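PDB 4L6D: 5-carboxyvanillate decarboxylase from Sphingomonas paucimobilis, which probably catalyses the metal-dependent, non-oxidative removal of the 5-carboxylate from 5-carboxyvanillate to give vanillate, using an amidohydrolase fold. Local coordinates for residues A231-H243 / L255-I269. Sequence-based numbering, arbitrary orientation.
Sequences AIPFWLWRLDYMH and LKLKPSEYFRRNFAI. With VNL (4-hydroxy-3-methoxybenzoate), chain L.
Asp-240 and Ser-260 show how one carboxylate can tie two helices together at a helix start. The backbone N of Ser-260, in the first turn of helix 259-266, gives its hydrogen to the syn lone pair of Asp-240 OD1 (2.8 Å, N-H...O angle 159°), while Ser-260 OG reaches OD2, a bond whose length is less certain. Arg-264 NH1 donates to that same OG, which lies well out of its guanidinium plane, and Arg-264 NE is held by Val-286 O. Vanillate lies beside this polar group, the edge of the Arg-264 guanidinium facing its ring.

Two CH-pi contacts flank the polar centre. Pro-259 CG sits over one face of the His-243 ring, 4.0 Å from its centroid; with its own CG anti to the backbone N of His-243 (chi1 -167°), the imidazole also brings NE2 to 3.5 Å from Leu-255 CD1. Replacing His-243 by alanine removes the ring, which would probably leave Pro-259 and Leu-255 without their shared packing surface. Farther along, Ile-232 CG2 covers one face of Phe-263, Phe-267 CB the other, and Leu-236 CD2 meets Phe-263 CB at 4.0 Å.

Segments 236-243 and 259-266, whose N-to-C directions differ by 134°, belong to the crossover between parallel barrel strands 223-225 and 267-270, with helix 277-287 packing against Leu-236 and Phe-263.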
loop_
_atom_site.group_PDB
_atom_site.type_symbol
_atom_site.label_atom_id
_atom_site.label_comp_id
_atom_site.label_asym_id
_atom_site.label_seq_id
_atom_site.Cartn_x
_atom_site.Cartn_y
_atom_site.Cartn_z
ATOM N N ALA A 231 5.622 3.211 0.748
ATOM C CA ALA A 231 5.263 2.322 1.866
ATOM C C ALA A 231 5.861 0.925 1.835
ATOM O O ALA A 231 5.643 0.152 2.766
ATOM C CB ALA A 231 3.738 2.259 2.095
ATOM N N ILE A 232 6.618 0.602 0.791
ATOM C CA ILE A 232 7.298 -0.694 0.793
ATOM C C ILE A 232 8.152 -0.946 2.066
ATOM O O ILE A 232 8.176 -2.073 2.578
ATOM C CB ILE A 232 8.066 -0.960 -0.523
ATOM C CG1 ILE A 232 7.068 -1.056 -1.684
ATOM C CG2 ILE A 232 8.908 -2.222 -0.411
ATOM C CD1 ILE A 232 7.708 -0.970 -3.043
ATOM N N PRO A 233 8.818 0.097 2.619
ATOM C CA PRO A 233 9.572 -0.173 3.851
ATOM C C PRO A 233 8.699 -0.735 4.983
ATOM O O PRO A 233 9.200 -1.480 5.838
ATOM C CB PRO A 233 10.099 1.208 4.237
ATOM C CG PRO A 233 10.292 1.904 2.901
ATOM C CD PRO A 233 9.122 1.439 2.076
ATOM N N PHE A 234 7.408 -0.401 4.998
ATOM C CA PHE A 234 6.528 -0.857 6.069
ATOM C C PHE A 234 6.189 -2.329 5.905
ATOM O O PHE A 234 5.928 -3.021 6.893
ATOM C CB PHE A 234 5.237 -0.018 6.101
ATOM C CG PHE A 234 4.524 -0.043 7.427
ATOM C CD1 PHE A 234 5.113 0.533 8.542
ATOM C CD2 PHE A 234 3.262 -0.604 7.558
ATOM C CE1 PHE A 234 4.474 0.537 9.772
ATOM C CE2 PHE A 234 2.602 -0.599 8.794
ATOM C CZ PHE A 234 3.212 -0.024 9.899
ATOM N N TRP A 235 6.202 -2.798 4.653
ATOM C CA TRP A 235 5.765 -4.161 4.312
ATOM C C TRP A 235 6.876 -5.217 4.264
ATOM O O TRP A 235 6.614 -6.364 3.891
ATOM C CB TRP A 235 5.071 -4.176 2.948
ATOM C CG TRP A 235 3.721 -3.507 2.853
ATOM C CD1 TRP A 235 3.437 -2.284 2.302
ATOM C CD2 TRP A 235 2.461 -4.060 3.262
ATOM N NE1 TRP A 235 2.087 -2.041 2.364
ATOM C CE2 TRP A 235 1.462 -3.117 2.933
ATOM C CE3 TRP A 235 2.082 -5.260 3.872
ATOM C CZ2 TRP A 235 0.114 -3.325 3.209
ATOM C CZ3 TRP A 235 0.729 -5.467 4.151
ATOM C CH2 TRP A 235 -0.236 -4.502 3.811
ATOM N N LEU A 236 8.112 -4.842 4.591
ATOM C CA LEU A 236 9.256 -5.738 4.376
ATOM C C LEU A 236 9.131 -7.107 5.040
ATOM O O LEU A 236 9.450 -8.127 4.431
ATOM C CB LEU A 236 10.558 -5.072 4.845
ATOM C CG LEU A 236 10.954 -3.793 4.095
ATOM C CD1 LEU A 236 12.249 -3.229 4.668
ATOM C CD2 LEU A 236 11.074 -4.013 2.580
ATOM N N TRP A 237 8.692 -7.131 6.293
ATOM C CA TRP A 237 8.625 -8.415 6.996
ATOM C C TRP A 237 7.650 -9.393 6.320
ATOM O O TRP A 237 7.961 -10.571 6.122
ATOM C CB TRP A 237 8.292 -8.217 8.487
ATOM C CG TRP A 237 8.538 -9.456 9.289
ATOM C CD1 TRP A 237 9.690 -9.798 9.940
ATOM C CD2 TRP A 237 7.630 -10.542 9.486
ATOM N NE1 TRP A 237 9.547 -11.024 10.540
ATOM C CE2 TRP A 237 8.289 -11.504 10.281
ATOM C CE3 TRP A 237 6.318 -10.794 9.076
ATOM C CZ2 TRP A 237 7.684 -12.700 10.667
ATOM C CZ3 TRP A 237 5.717 -11.978 9.465
ATOM C CH2 TRP A 237 6.401 -12.921 10.247
ATOM N N ARG A 238 6.480 -8.888 5.950
ATOM C CA ARG A 238 5.448 -9.696 5.306
ATOM C C ARG A 238 5.839 -10.131 3.896
ATOM O O ARG A 238 5.573 -11.261 3.501
ATOM C CB ARG A 238 4.147 -8.895 5.279
ATOM C CG ARG A 238 2.917 -9.603 4.706
ATOM C CD ARG A 238 1.711 -9.016 5.411
ATOM N NE ARG A 238 0.390 -9.364 4.883
ATOM C CZ ARG A 238 -0.268 -10.483 5.170
ATOM N NH1 ARG A 238 0.302 -11.438 5.901
ATOM N NH2 ARG A 238 -1.495 -10.668 4.689
ATOM N N LEU A 239 6.474 -9.235 3.139
ATOM C CA LEU A 239 7.001 -9.611 1.829
ATOM C C LEU A 239 7.959 -10.792 1.968
ATOM O O LEU A 239 7.889 -11.749 1.197
ATOM C CB LEU A 239 7.715 -8.423 1.176
ATOM C CG LEU A 239 6.801 -7.332 0.603
ATOM C CD1 LEU A 239 7.603 -6.071 0.350
ATOM C CD2 LEU A 239 6.146 -7.812 -0.690
ATOM N N ASP A 240 8.837 -10.738 2.973
ATOM C CA ASP A 240 9.780 -11.826 3.187
ATOM C C ASP A 240 9.052 -13.074 3.681
ATOM O O ASP A 240 9.313 -14.189 3.218
ATOM C CB ASP A 240 10.839 -11.441 4.221
ATOM C CG ASP A 240 11.901 -10.517 3.675
ATOM O OD1 ASP A 240 11.913 -10.259 2.460
ATOM O OD2 ASP A 240 12.720 -10.050 4.491
ATOM N N TYR A 241 8.157 -12.902 4.649
ATOM C CA TYR A 241 7.496 -14.064 5.222
ATOM C C TYR A 241 6.739 -14.869 4.169
ATOM O O TYR A 241 6.821 -16.101 4.141
ATOM C CB TYR A 241 6.559 -13.733 6.406
ATOM C CG TYR A 241 6.014 -15.031 6.957
ATOM C CD1 TYR A 241 6.731 -15.749 7.901
ATOM C CD2 TYR A 241 4.839 -15.602 6.448
ATOM C CE1 TYR A 241 6.284 -16.979 8.359
ATOM C CE2 TYR A 241 4.387 -16.827 6.900
ATOM C CZ TYR A 241 5.113 -17.511 7.857
ATOM O OH TYR A 241 4.683 -18.736 8.309
ATOM N N MET A 242 5.993 -14.170 3.317
ATOM C CA MET A 242 5.107 -14.845 2.377
ATOM C C MET A 242 5.797 -15.285 1.092
ATOM O O MET A 242 5.177 -15.926 0.249
ATOM C CB MET A 242 3.898 -13.955 2.065
ATOM C CG MET A 242 2.903 -13.865 3.230
ATOM S SD MET A 242 2.239 -15.497 3.561
ATOM C CE MET A 242 1.250 -15.250 5.052
ATOM N N HIS A 243 7.079 -14.968 0.943
ATOM C CA HIS A 243 7.765 -15.289 -0.302
ATOM C C HIS A 243 7.833 -16.797 -0.575
ATOM O O HIS A 243 7.724 -17.225 -1.727
ATOM C CB HIS A 243 9.161 -14.678 -0.315
ATOM C CG HIS A 243 9.798 -14.703 -1.667
ATOM N ND1 HIS A 243 11.071 -15.184 -1.881
ATOM C CD2 HIS A 243 9.319 -14.343 -2.881
ATOM C CE1 HIS A 243 11.361 -15.088 -3.168
ATOM N NE2 HIS A 243 10.314 -14.583 -3.797
ATOM N N LEU A 255 14.601 -16.754 -6.089
ATOM C CA LEU A 255 15.460 -15.580 -6.028
ATOM C C LEU A 255 16.693 -15.851 -5.177
ATOM O O LEU A 255 16.662 -16.663 -4.248
ATOM C CB LEU A 255 14.692 -14.395 -5.430
ATOM C CG LEU A 255 13.380 -13.953 -6.089
ATOM C CD1 LEU A 255 12.848 -12.702 -5.404
ATOM C CD2 LEU A 255 13.600 -13.710 -7.582
ATOM N N LYS A 256 17.782 -15.163 -5.495
ATOM C CA LYS A 256 19.015 -15.330 -4.737
ATOM C C LYS A 256 18.888 -14.766 -3.321
ATOM O O LYS A 256 19.402 -15.363 -2.368
ATOM C CB LYS A 256 20.170 -14.651 -5.477
ATOM C CG LYS A 256 21.525 -14.804 -4.807
ATOM C CD LYS A 256 22.558 -13.911 -5.514
ATOM C CE LYS A 256 23.927 -13.997 -4.846
ATOM N NZ LYS A 256 24.526 -15.358 -4.963
ATOM N N LEU A 257 18.198 -13.633 -3.191
ATOM C CA LEU A 257 18.049 -12.943 -1.911
ATOM C C LEU A 257 16.587 -12.918 -1.492
ATOM O O LEU A 257 15.700 -13.298 -2.261
ATOM C CB LEU A 257 18.533 -11.494 -2.015
ATOM C CG LEU A 257 19.929 -11.219 -2.594
ATOM C CD1 LEU A 257 20.191 -9.720 -2.612
ATOM C CD2 LEU A 257 21.016 -11.937 -1.820
ATOM N N LYS A 258 16.337 -12.441 -0.280
ATOM C CA LYS A 258 14.962 -12.196 0.169
ATOM C C LYS A 258 14.451 -10.880 -0.423
ATOM O O LYS A 258 15.241 -9.975 -0.708
ATOM C CB LYS A 258 14.906 -12.092 1.699
ATOM C CG LYS A 258 15.359 -13.334 2.452
ATOM C CD LYS A 258 15.318 -13.107 3.953
ATOM C CE LYS A 258 15.921 -14.303 4.687
ATOM N NZ LYS A 258 16.073 -14.068 6.155
ATOM N N PRO A 259 13.127 -10.750 -0.594
ATOM C CA PRO A 259 12.558 -9.482 -1.081
ATOM C C PRO A 259 13.097 -8.232 -0.368
ATOM O O PRO A 259 13.481 -7.274 -1.050
ATOM C CB PRO A 259 11.055 -9.677 -0.852
ATOM C CG PRO A 259 10.867 -11.160 -1.059
ATOM C CD PRO A 259 12.096 -11.803 -0.453
ATOM N N SER A 260 13.175 -8.247 0.961
ATOM C CA SER A 260 13.620 -7.066 1.700
ATOM C C SER A 260 15.099 -6.807 1.458
ATOM O O SER A 260 15.565 -5.662 1.555
ATOM C CB SER A 260 13.350 -7.211 3.202
ATOM O OG SER A 260 14.244 -8.145 3.789
ATOM N N GLU A 261 15.837 -7.868 1.138
ATOM C CA GLU A 261 17.257 -7.719 0.829
ATOM C C GLU A 261 17.490 -7.033 -0.512
ATOM O O GLU A 261 18.410 -6.227 -0.633
ATOM C CB GLU A 261 18.002 -9.057 0.937
ATOM C CG GLU A 261 18.047 -9.559 2.379
ATOM C CD GLU A 261 18.460 -11.011 2.524
ATOM O OE1 GLU A 261 18.517 -11.743 1.515
ATOM O OE2 GLU A 261 18.731 -11.431 3.675
ATOM N N TYR A 262 16.663 -7.334 -1.511
ATOM C CA TYR A 262 16.667 -6.514 -2.725
ATOM C C TYR A 262 16.309 -5.080 -2.407
ATOM O O TYR A 262 16.904 -4.153 -2.960
ATOM C CB TYR A 262 15.697 -7.043 -3.785
ATOM C CG TYR A 262 16.117 -8.390 -4.288
ATOM C CD1 TYR A 262 17.258 -8.529 -5.075
ATOM C CD2 TYR A 262 15.414 -9.533 -3.932
ATOM C CE1 TYR A 262 17.670 -9.762 -5.517
ATOM C CE2 TYR A 262 15.821 -10.781 -4.366
ATOM C CZ TYR A 262 16.955 -10.893 -5.158
ATOM O OH TYR A 262 17.387 -12.129 -5.586
ATOM N N PHE A 263 15.319 -4.874 -1.539
ATOM C CA PHE A 263 14.909 -3.507 -1.289
ATOM C C PHE A 263 16.062 -2.725 -0.657
ATOM O O PHE A 263 16.343 -1.604 -1.062
ATOM C CB PHE A 263 13.634 -3.418 -0.438
ATOM C CG PHE A 263 13.004 -2.061 -0.499
ATOM C CD1 PHE A 263 12.227 -1.700 -1.589
ATOM C CD2 PHE A 263 13.272 -1.113 0.468
ATOM C CE1 PHE A 263 11.674 -0.436 -1.686
ATOM C CE2 PHE A 263 12.721 0.165 0.381
ATOM C CZ PHE A 263 11.918 0.503 -0.699
ATOM N N ARG A 264 16.772 -3.328 0.291
ATOM C CA ARG A 264 17.871 -2.609 0.924
ATOM C C ARG A 264 19.101 -2.507 0.012
ATOM O O ARG A 264 19.816 -1.502 0.059
ATOM C CB ARG A 264 18.259 -3.251 2.264
ATOM C CG ARG A 264 17.178 -3.153 3.341
ATOM C CD ARG A 264 17.672 -3.711 4.685
ATOM N NE ARG A 264 16.546 -4.134 5.519
ATOM C CZ ARG A 264 16.011 -5.351 5.499
ATOM N NH1 ARG A 264 16.510 -6.293 4.710
ATOM N NH2 ARG A 264 14.985 -5.639 6.291
ATOM N N ARG A 265 19.351 -3.524 -0.815
ATOM C CA ARG A 265 20.539 -3.519 -1.677
ATOM C C ARG A 265 20.362 -2.597 -2.871
ATOM O O ARG A 265 21.268 -1.825 -3.213
ATOM C CB ARG A 265 20.856 -4.934 -2.181
ATOM C CG ARG A 265 22.190 -5.044 -2.919
ATOM C CD ARG A 265 22.418 -6.442 -3.515
ATOM N NE ARG A 265 21.493 -6.680 -4.621
ATOM C CZ ARG A 265 21.507 -7.742 -5.417
ATOM N NH1 ARG A 265 22.406 -8.701 -5.253
ATOM N NH2 ARG A 265 20.615 -7.826 -6.401
ATOM N N ASN A 266 19.201 -2.697 -3.513
ATOM C CA ASN A 266 18.961 -2.042 -4.804
ATOM C C ASN A 266 18.127 -0.773 -4.775
ATOM O O ASN A 266 18.053 -0.069 -5.791
ATOM C CB ASN A 266 18.326 -3.034 -5.780
ATOM C CG ASN A 266 19.269 -4.159 -6.156
ATOM O OD1 ASN A 266 19.207 -5.266 -5.601
ATOM N ND2 ASN A 266 20.166 -3.882 -7.101
ATOM N N PHE A 267 17.492 -0.478 -3.643
ATOM C CA PHE A 267 16.643 0.710 -3.564
ATOM C C PHE A 267 17.129 1.701 -2.522
ATOM O O PHE A 267 17.788 1.333 -1.549
ATOM C CB PHE A 267 15.197 0.346 -3.194
ATOM C CG PHE A 267 14.449 -0.412 -4.256
ATOM C CD1 PHE A 267 14.771 -1.717 -4.554
ATOM C CD2 PHE A 267 13.370 0.171 -4.894
ATOM C CE1 PHE A 267 14.053 -2.428 -5.519
ATOM C CE2 PHE A 267 12.640 -0.530 -5.852
ATOM C CZ PHE A 267 12.988 -1.828 -6.166
ATOM N N ALA A 268 16.758 2.961 -2.742
ATOM C CA ALA A 268 16.797 3.990 -1.709
ATOM C C ALA A 268 15.474 4.736 -1.816
ATOM O O ALA A 268 14.750 4.599 -2.815
ATOM C CB ALA A 268 17.985 4.949 -1.913
ATOM N N ILE A 269 15.149 5.511 -0.789
ATOM C CA ILE A 269 13.860 6.191 -0.732
ATOM C C ILE A 269 14.028 7.676 -0.473
ATOM O O ILE A 269 15.080 8.120 -0.017
ATOM C CB ILE A 269 12.908 5.579 0.342
ATOM C CG1 ILE A 269 13.366 5.912 1.768
ATOM C CG2 ILE A 269 12.816 4.070 0.172
ATOM C CD1 ILE A 269 12.294 5.619 2.813
HETATM C C1 VNL L . 12.316 -7.263 9.086
HETATM C CO1 VNL L . 11.922 -7.201 7.737
HETATM C CO2 VNL L . 12.958 -8.401 9.623
HETATM C CM1 VNL L . 12.156 -8.287 6.876
HETATM C CM2 VNL L . 13.199 -9.494 8.791
HETATM O OM VNL L . 13.812 -10.653 9.196
HETATM C CZ VNL L . 12.782 -9.435 7.379
HETATM C CC VNL L . 12.056 -6.088 9.983
HETATM C CV VNL L . 14.282 -10.799 10.547
HETATM O O1 VNL L . 12.176 -4.911 9.535
HETATM O O2 VNL L . 11.726 -6.340 11.170
HETATM O O3 VNL L . 12.957 -10.588 6.649
#